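Long-range contact in 6-phosphogluconolactonase (Shewanella baltica, PDB 3NWP), which probably catalyses the hydrolysis of 6-phosphogluconolactone to 6-phosphogluconate, the second step of the pentose phosphate pathway: residues A112-L123 against A161-T169. Residues are numbered along the deposited sequence; the frame is centred on the assembly and turned at random. Where two conformers were deposited one is given.
Sequences AEAGADMAAESL and ALCVATNPT
Cys163 turns its sulfur into the alanine-lined face of helix 112-122, where SG lies 3.8 Å from both Ala119 CB and Ala120 CB. The helix packs on strand 163-166 of the mixed sheet in this alpha/beta fold, running nearly antiparallel to it at 169°, with the axes 7.1 Å apart at their closest. Small residues permit that closeness: SG, which chi1 of 54° sets between the backbone N and the carbonyl carbon of Cys163, comes within 3.4 Å of Ala120 N, an amide already hydrogen-bonded to Ala116 O within the helix. Toward the helix's C-terminal end, Leu162 lays its CD1 branch 4.1 Å from Leu123 CB, while Leu123 also touches Leu178 of strand 175-178, the antiparallel neighbour of 163-166. At the other end Ala165 CB meets Ala112 CB at 3.7 Å and also packs against the backbone N, CG and CD of Glu113. Bent at chi2 (80°), Glu113 carries its carboxylate past this methyl to the amide of Asn167, where Asn167 ND2 donates a moderately bent 2.7 Å hydrogen bond to Glu113 OE2, on its syn side and somewhat out of the carboxylate plane. Replacing Asn167 with alanine is likely to leave the Glu113 carboxylate without its amide donor and the bridging water without its OD1 acceptor. The two flat groups are nearly coplanar, and one water closes the ring by donating to Glu113 OE1 at 2.6 Å and to Asn167 OD1 at 2.8 Å.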
loop_
_atom_site.group_PDB
_atom_site.type_symbol
_atom_site.label_atom_id
_atom_site.label_comp_id
_atom_site.label_asym_id
_atom_site.label_seq_id
_atom_site.Cartn_x
_atom_site.Cartn_y
_atom_site.Cartn_z
ATOM N N ALA A 112 -13.008 1.554 -13.818
ATOM C CA ALA A 112 -12.172 2.366 -12.954
ATOM C C ALA A 112 -12.071 3.793 -13.476
ATOM O O ALA A 112 -12.022 4.729 -12.707
ATOM C CB ALA A 112 -10.767 1.702 -12.816
ATOM N N GLU A 113 -12.022 3.962 -14.802
ATOM C CA GLU A 113 -11.939 5.308 -15.363
ATOM C C GLU A 113 -13.145 6.098 -14.929
ATOM O O GLU A 113 -13.001 7.271 -14.535
ATOM C CB GLU A 113 -11.904 5.256 -16.895
ATOM C CG GLU A 113 -10.590 4.833 -17.511
ATOM C CD GLU A 113 -10.337 3.325 -17.518
ATOM O OE1 GLU A 113 -11.188 2.513 -17.076
ATOM O OE2 GLU A 113 -9.242 2.983 -18.029
ATOM N N ALA A 114 -14.329 5.514 -15.055
ATOM C CA ALA A 114 -15.543 6.245 -14.689
ATOM C C ALA A 114 -15.679 6.457 -13.201
ATOM O O ALA A 114 -16.258 7.448 -12.779
ATOM C CB ALA A 114 -16.788 5.539 -15.228
ATOM N N GLY A 115 -15.136 5.536 -12.389
ATOM C CA GLY A 115 -15.243 5.640 -10.930
ATOM C C GLY A 115 -14.136 6.401 -10.195
ATOM O O GLY A 115 -14.257 6.713 -9.002
ATOM N N ALA A 116 -13.082 6.764 -10.913
ATOM C CA ALA A 116 -11.894 7.325 -10.260
ATOM C C ALA A 116 -12.158 8.625 -9.539
ATOM O O ALA A 116 -11.631 8.867 -8.455
ATOM C CB ALA A 116 -10.753 7.467 -11.246
ATOM N N ASP A 117 -12.969 9.509 -10.147
ATOM C CA ASP A 117 -13.171 10.795 -9.575
ATOM C C ASP A 117 -13.946 10.701 -8.244
ATOM O O ASP A 117 -13.604 11.375 -7.275
ATOM C CB ASP A 117 -13.934 11.693 -10.532
ATOM C CG ASP A 117 -13.755 13.172 -10.199
ATOM O OD1 ASP A 117 -12.601 13.667 -10.168
ATOM O OD2 ASP A 117 -14.787 13.801 -9.943
HETATM N N MSE A 118 -14.950 9.824 -8.214
HETATM C CA MSE A 118 -15.736 9.566 -7.008
HETATM C C MSE A 118 -14.840 8.948 -5.928
HETATM O O MSE A 118 -14.941 9.287 -4.746
HETATM C CB MSE A 118 -16.908 8.640 -7.314
HETATM C CG MSE A 118 -17.620 8.076 -6.094
HETATM SE SE MSE A 118 -19.231 7.122 -6.522
HETATM C CE MSE A 118 -20.302 8.661 -6.999
ATOM N N ALA A 119 -13.986 8.012 -6.344
ATOM C CA ALA A 119 -13.019 7.429 -5.406
ATOM C C ALA A 119 -12.107 8.519 -4.812
ATOM O O ALA A 119 -11.911 8.525 -3.594
ATOM C CB ALA A 119 -12.195 6.286 -6.076
ATOM N N ALA A 120 -11.557 9.418 -5.634
ATOM C CA ALA A 120 -10.635 10.478 -5.167
ATOM C C ALA A 120 -11.380 11.383 -4.176
ATOM O O ALA A 120 -10.843 11.705 -3.094
ATOM C CB ALA A 120 -10.006 11.255 -6.372
ATOM N N GLU A 121 -12.633 11.746 -4.477
ATOM C CA GLU A 121 -13.408 12.622 -3.578
ATOM C C GLU A 121 -13.782 11.937 -2.271
ATOM O O GLU A 121 -13.986 12.577 -1.230
ATOM C CB GLU A 121 -14.681 13.110 -4.281
ATOM C CG GLU A 121 -15.616 13.936 -3.393
ATOM N N SER A 122 -13.906 10.623 -2.300
ATOM C CA SER A 122 -14.306 9.915 -1.088
ATOM C C SER A 122 -13.211 9.873 -0.050
ATOM O O SER A 122 -13.509 9.555 1.092
ATOM C CB SER A 122 -14.718 8.474 -1.360
ATOM O OG SER A 122 -13.561 7.724 -1.659
ATOM N N LEU A 123 -11.979 10.104 -0.483
ATOM C CA LEU A 123 -10.823 10.169 0.406
ATOM C C LEU A 123 -10.397 11.579 0.806
ATOM O O LEU A 123 -9.485 11.731 1.642
ATOM C CB LEU A 123 -9.614 9.552 -0.283
ATOM C CG LEU A 123 -9.749 8.060 -0.648
ATOM C CD1 LEU A 123 -8.450 7.651 -1.399
ATOM C CD2 LEU A 123 -10.008 7.125 0.538
ATOM N N ALA A 161 -3.995 14.157 -8.739
ATOM C CA ALA A 161 -5.184 13.519 -8.211
ATOM C C ALA A 161 -4.789 12.417 -7.231
ATOM O O ALA A 161 -3.727 11.824 -7.369
ATOM C CB ALA A 161 -6.036 12.907 -9.323
ATOM N N LEU A 162 -5.635 12.141 -6.276
ATOM C CA LEU A 162 -5.314 11.113 -5.292
ATOM C C LEU A 162 -5.321 9.696 -5.850
ATOM O O LEU A 162 -4.607 8.834 -5.339
ATOM C CB LEU A 162 -6.260 11.198 -4.077
ATOM C CG LEU A 162 -6.045 12.441 -3.190
ATOM C CD1 LEU A 162 -7.190 12.351 -2.136
ATOM C CD2 LEU A 162 -4.667 12.468 -2.482
ATOM N N CYS A 163 -6.172 9.435 -6.852
ATOM C CA CYS A 163 -6.212 8.106 -7.458
ATOM C C CYS A 163 -6.592 8.201 -8.921
ATOM O O CYS A 163 -7.255 9.155 -9.355
ATOM C CB CYS A 163 -7.065 7.164 -6.687
ATOM S SG CYS A 163 -8.716 7.727 -6.397
ATOM N N VAL A 164 -6.116 7.217 -9.667
ATOM C CA VAL A 164 -6.324 7.159 -11.102
ATOM C C VAL A 164 -6.524 5.736 -11.521
ATOM O O VAL A 164 -6.155 4.802 -10.798
ATOM C CB VAL A 164 -5.199 7.758 -11.908
ATOM C CG1 VAL A 164 -5.019 9.261 -11.589
ATOM C CG2 VAL A 164 -3.904 6.979 -11.769
ATOM N N ALA A 165 -7.105 5.557 -12.712
ATOM C CA ALA A 165 -7.260 4.225 -13.256
ATOM C C ALA A 165 -6.015 3.789 -13.948
ATOM O O ALA A 165 -5.309 4.567 -14.580
ATOM C CB ALA A 165 -8.475 4.170 -14.283
ATOM N N THR A 166 -5.737 2.492 -13.904
ATOM C CA THR A 166 -4.686 1.910 -14.719
ATOM C C THR A 166 -5.124 0.548 -15.270
ATOM O O THR A 166 -5.988 -0.124 -14.682
ATOM C CB THR A 166 -3.307 1.720 -13.975
ATOM O OG1 THR A 166 -3.427 0.644 -13.038
ATOM C CG2 THR A 166 -2.871 3.029 -13.282
ATOM N N ASN A 167 -4.540 0.154 -16.391
ATOM C CA ASN A 167 -4.942 -1.081 -17.090
ATOM C C ASN A 167 -3.709 -1.878 -17.469
ATOM O O ASN A 167 -3.158 -1.784 -18.576
ATOM C CB ASN A 167 -5.724 -0.651 -18.343
ATOM C CG ASN A 167 -7.071 -0.075 -17.985
ATOM O OD1 ASN A 167 -7.967 -0.800 -17.572
ATOM N ND2 ASN A 167 -7.185 1.266 -18.047
ATOM N N PRO A 168 -3.191 -2.665 -16.527
ATOM C CA PRO A 168 -2.081 -3.509 -16.887
ATOM C C PRO A 168 -2.407 -4.462 -18.029
ATOM O O PRO A 168 -3.555 -4.938 -18.146
ATOM C CB PRO A 168 -1.817 -4.304 -15.603
ATOM C CG PRO A 168 -3.029 -4.205 -14.801
ATOM C CD PRO A 168 -3.662 -2.912 -15.167
ATOM N N THR A 169 -1.410 -4.676 -18.862
ATOM C CA THR A 169 -1.519 -5.669 -19.908
ATOM C C THR A 169 -0.922 -7.020 -19.584
ATOM O O THR A 169 -1.105 -7.970 -20.359
ATOM C CB THR A 169 -0.905 -5.153 -21.217
ATOM O OG1 THR A 169 0.482 -4.922 -21.020
ATOM C CG2 THR A 169 -1.618 -3.839 -21.655
HETATM O O HOH W 1 -10.571 -0.018 -17.131
#